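Local coordinates for protein putative 6-phosphogluconolactonase (Neisseria gonorrhoeae, PDB 3LHI) that probably hydrolyses 6-phosphogluconolactone to 6-phosphogluconate, the second step of the oxidative pentose phosphate pathway, at residues 116-121 and 174-179. Sequence-based numbering, arbitrary orientation.
Sequences AVVDYA and ERISMT
Val118 on the helix and Ile176 on the strand mark the nearest backbone approach, their CA atoms 6.5 Å apart, where the helical segment 116-121 lies over strand 175-178 with the axes 9.4 Å apart and the two segments running roughly the same way at 36°. From the strand side, Ile176 supplies nearly all of the contact, its β-branched, apolar side chain suiting both an extended backbone and a buried helix face. It is modelled in two conformers; in the one described here both torsions are extended, with CG1 anti to the backbone N (chi1 178°) and CD1 continuing the line (chi2 179°), which would carry the terminal methyl to the helix surface. In this conformer CD1 lies 3.9 Å from CA of Val118 and 4.2 Å from the carbonyl O of Val117, an oxygen already engaged by the amide N of Ala121 within the helix. Val118 meets the isoleucine obliquely through one branch: CG2, on the side of the backbone N, comes to 4.0 Å from the same CD1. Both valines offer compact, branched apolar surfaces here, and Val117, buried, directs its side chain toward the strand. One turn on from Val117, Ala121 points its short methyl toward the strand beside the isoleucine, though the modelled spacing there is doubtful. The contact belongs to the α/β core of the glucosamine-6-phosphate isomerase/6-phosphogluconolactonase family, where helix 114-124 packs on an antiparallel portion of the mixed sheet: strand 175-178 runs between strands 63-71 and 163-166, and Val118 and Ala121 also touch the latter. Arg175 points away from the helix, its NH1 bonded to Ser143 OG, while Ser177 OG bonds to the carbonyl O of Met178 (2.8 Å) and to Ser143 N.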
ATOM      1  N   ALA A 116      15.708 -11.098   8.849  1.00 20.03           N
ATOM      2  CA  ALA A 116      16.765 -10.285   8.231  1.00 20.64           C
ATOM      3  C   ALA A 116      16.133  -9.376   7.194  1.00 18.48           C
ATOM      4  O   ALA A 116      16.565  -8.261   7.031  1.00 17.40           O
ATOM      5  CB  ALA A 116      17.827 -11.186   7.593  1.00 20.87           C
ATOM      6  N   VAL A 117      15.113  -9.861   6.481  1.00 16.82           N
ATOM      7  CA  VAL A 117      14.427  -9.035   5.491  1.00 14.68           C
ATOM      8  C   VAL A 117      13.751  -7.817   6.166  1.00 14.52           C
ATOM      9  O   VAL A 117      13.840  -6.694   5.679  1.00 14.43           O
ATOM     10  CB  VAL A 117      13.452  -9.883   4.655  1.00 16.24           C
ATOM     11  CG1 VAL A 117      12.525  -8.969   3.808  1.00 16.98           C
ATOM     12  CG2 VAL A 117      14.247 -10.891   3.766  1.00 18.13           C
ATOM     13  N   VAL A 118      13.061  -8.063   7.264  1.00 15.28           N
ATOM     14  CA  VAL A 118      12.417  -6.954   7.974  1.00 17.24           C
ATOM     15  C   VAL A 118      13.452  -5.960   8.467  1.00 16.97           C
ATOM     16  O   VAL A 118      13.274  -4.750   8.361  1.00 17.45           O
ATOM     17  CB  VAL A 118      11.499  -7.404   9.102  1.00 19.68           C
ATOM     18  CG1 VAL A 118      10.990  -6.175   9.878  1.00 23.52           C
ATOM     19  CG2 VAL A 118      10.337  -8.189   8.525  1.00 21.58           C
ATOM     20  N   ASP A 119      14.562  -6.459   8.981  1.00 18.23           N
ATOM     21  CA  ASP A 119      15.599  -5.564   9.448  1.00 20.86           C
ATOM     22  C   ASP A 119      16.159  -4.678   8.341  1.00 18.33           C
ATOM     23  O   ASP A 119      16.336  -3.473   8.539  1.00 19.29           O
ATOM     24  CB  ASP A 119      16.656  -6.339  10.224  1.00 23.53           C
ATOM     25  CG  ASP A 119      16.153  -6.718  11.650  1.00 33.08           C
ATOM     26  OD1 ASP A 119      15.036  -6.254  12.155  1.00 35.80           O
ATOM     27  OD2 ASP A 119      16.886  -7.490  12.262  1.00 42.28           O
ATOM     28  N   TYR A 120      16.382  -5.258   7.156  1.00 16.45           N
ATOM     29  CA  TYR A 120      16.853  -4.518   5.977  1.00 17.53           C
ATOM     30  C   TYR A 120      15.809  -3.469   5.599  1.00 16.11           C
ATOM     31  O   TYR A 120      16.148  -2.309   5.403  1.00 18.08           O
ATOM     32  CB  TYR A 120      17.118  -5.487   4.803  1.00 19.63           C
ATOM     33  CG  TYR A 120      17.351  -4.863   3.447  1.00 21.47           C
ATOM     34  CD1 TYR A 120      16.277  -4.615   2.583  1.00 24.06           C
ATOM     35  CD2 TYR A 120      18.617  -4.542   3.026  1.00 27.11           C
ATOM     36  CE1 TYR A 120      16.472  -4.041   1.332  1.00 26.36           C
ATOM     37  CE2 TYR A 120      18.830  -3.968   1.792  1.00 22.64           C
ATOM     38  CZ  TYR A 120      17.733  -3.701   0.949  1.00 27.18           C
ATOM     39  OH  TYR A 120      17.920  -3.145  -0.303  1.00 31.15           O
ATOM     40  N   ALA A 121      14.557  -3.883   5.520  1.00 15.76           N
ATOM     41  CA  ALA A 121      13.480  -2.952   5.125  1.00 16.16           C
ATOM     42  C   ALA A 121      13.340  -1.771   6.126  1.00 16.02           C
ATOM     43  O   ALA A 121      13.184  -0.611   5.714  1.00 16.53           O
ATOM     44  CB  ALA A 121      12.183  -3.686   4.938  1.00 17.51           C
ATOM     45  N   GLU A 174       5.542 -15.607   2.856  1.00 12.58           N
ATOM     46  CA  GLU A 174       5.768 -14.724   3.999  1.00 12.07           C
ATOM     47  C   GLU A 174       5.771 -13.311   3.463  1.00 11.97           C
ATOM     48  O   GLU A 174       6.166 -13.069   2.316  1.00 12.10           O
ATOM     49  CB  GLU A 174       7.092 -15.055   4.688  1.00 13.18           C
ATOM     50  CG  GLU A 174       7.223 -16.478   5.153  1.00 14.33           C
ATOM     51  CD  GLU A 174       6.113 -16.896   6.077  1.00 15.23           C
ATOM     52  OE1 GLU A 174       5.743 -16.107   6.981  1.00 15.58           O
ATOM     53  OE2 GLU A 174       5.581 -18.046   5.949  1.00 18.60           O
ATOM     54  N   ARG A 175       5.349 -12.371   4.303  1.00 11.32           N
ATOM     55  CA  ARG A 175       5.195 -10.988   3.907  1.00 10.46           C
ATOM     56  C   ARG A 175       5.913 -10.037   4.839  1.00 10.65           C
ATOM     57  O   ARG A 175       6.094 -10.332   6.055  1.00 11.59           O
ATOM     58  CB  ARG A 175       3.709 -10.594   3.961  1.00 10.49           C
ATOM     59  CG  ARG A 175       2.749 -11.533   3.260  1.00 11.56           C
ATOM     60  CD  ARG A 175       3.043 -11.650   1.787  1.00 11.60           C
ATOM     61  NE  ARG A 175       2.111 -12.547   1.078  1.00 11.61           N
ATOM     62  CZ  ARG A 175       0.974 -12.171   0.540  1.00 12.00           C
ATOM     63  NH1 ARG A 175       0.579 -10.888   0.559  1.00 12.05           N
ATOM     64  NH2 ARG A 175       0.241 -13.076  -0.109  1.00 12.78           N
ATOM     65  N   ILE A 176       6.190  -8.860   4.314  0.50 10.63           N
ATOM     66  CA  ILE A 176       6.573  -7.727   5.121  0.50 10.32           C
ATOM     67  C   ILE A 176       5.509  -6.664   4.864  0.50 10.85           C
ATOM     68  O   ILE A 176       5.243  -6.338   3.703  0.50 10.26           O
ATOM     69  CB  ILE A 176       8.041  -7.268   4.862  0.50 11.34           C
ATOM     70  CG1 ILE A 176       8.373  -6.032   5.699  0.50 12.64           C
ATOM     71  CG2 ILE A 176       8.345  -7.062   3.365  0.50 14.81           C
ATOM     72  CD1 ILE A 176       9.795  -5.566   5.491  0.50 16.27           C
ATOM     73  N   SER A 177       4.909  -6.135   5.946  1.00 10.40           N
ATOM     74  CA  SER A 177       3.780  -5.201   5.886  1.00 10.58           C
ATOM     75  C   SER A 177       4.037  -3.971   6.698  1.00 10.12           C
ATOM     76  O   SER A 177       4.610  -4.014   7.793  1.00 11.15           O
ATOM     77  CB  SER A 177       2.532  -5.826   6.418  1.00 11.04           C
ATOM     78  OG  SER A 177       1.365  -5.082   6.180  1.00 11.42           O
HETATM   79  N   MSE A 178       3.540  -2.845   6.191  1.00 10.03           N
HETATM   80  CA  MSE A 178       3.309  -1.718   7.086  1.00 10.03           C
HETATM   81  C   MSE A 178       2.374  -2.174   8.219  1.00 10.84           C
HETATM   82  O   MSE A 178       1.427  -2.960   8.048  1.00 10.94           O
HETATM   83  CB  MSE A 178       2.664  -0.580   6.316  1.00 10.30           C
HETATM   84  CG  MSE A 178       3.619   0.216   5.438  1.00 11.26           C
HETATM   85 SE   MSE A 178       2.827   1.643   4.438  0.75 11.58          SE
HETATM   86  CE  MSE A 178       2.565   2.890   5.850  1.00 10.92           C
ATOM     87  N   THR A 179       2.605  -1.609   9.374  1.00 10.49           N
ATOM     88  CA  THR A 179       1.786  -1.821  10.538  1.00  9.93           C
ATOM     89  C   THR A 179       0.572  -0.922  10.567  1.00  9.35           C
ATOM     90  O   THR A 179       0.498   0.087   9.803  1.00 10.78           O
ATOM     91  CB  THR A 179       2.607  -1.612  11.810  1.00 10.59           C
ATOM     92  OG1 THR A 179       3.035  -0.231  11.785  1.00 11.42           O
ATOM     93  CG2 THR A 179       3.774  -2.573  11.943  1.00 12.54           C
TER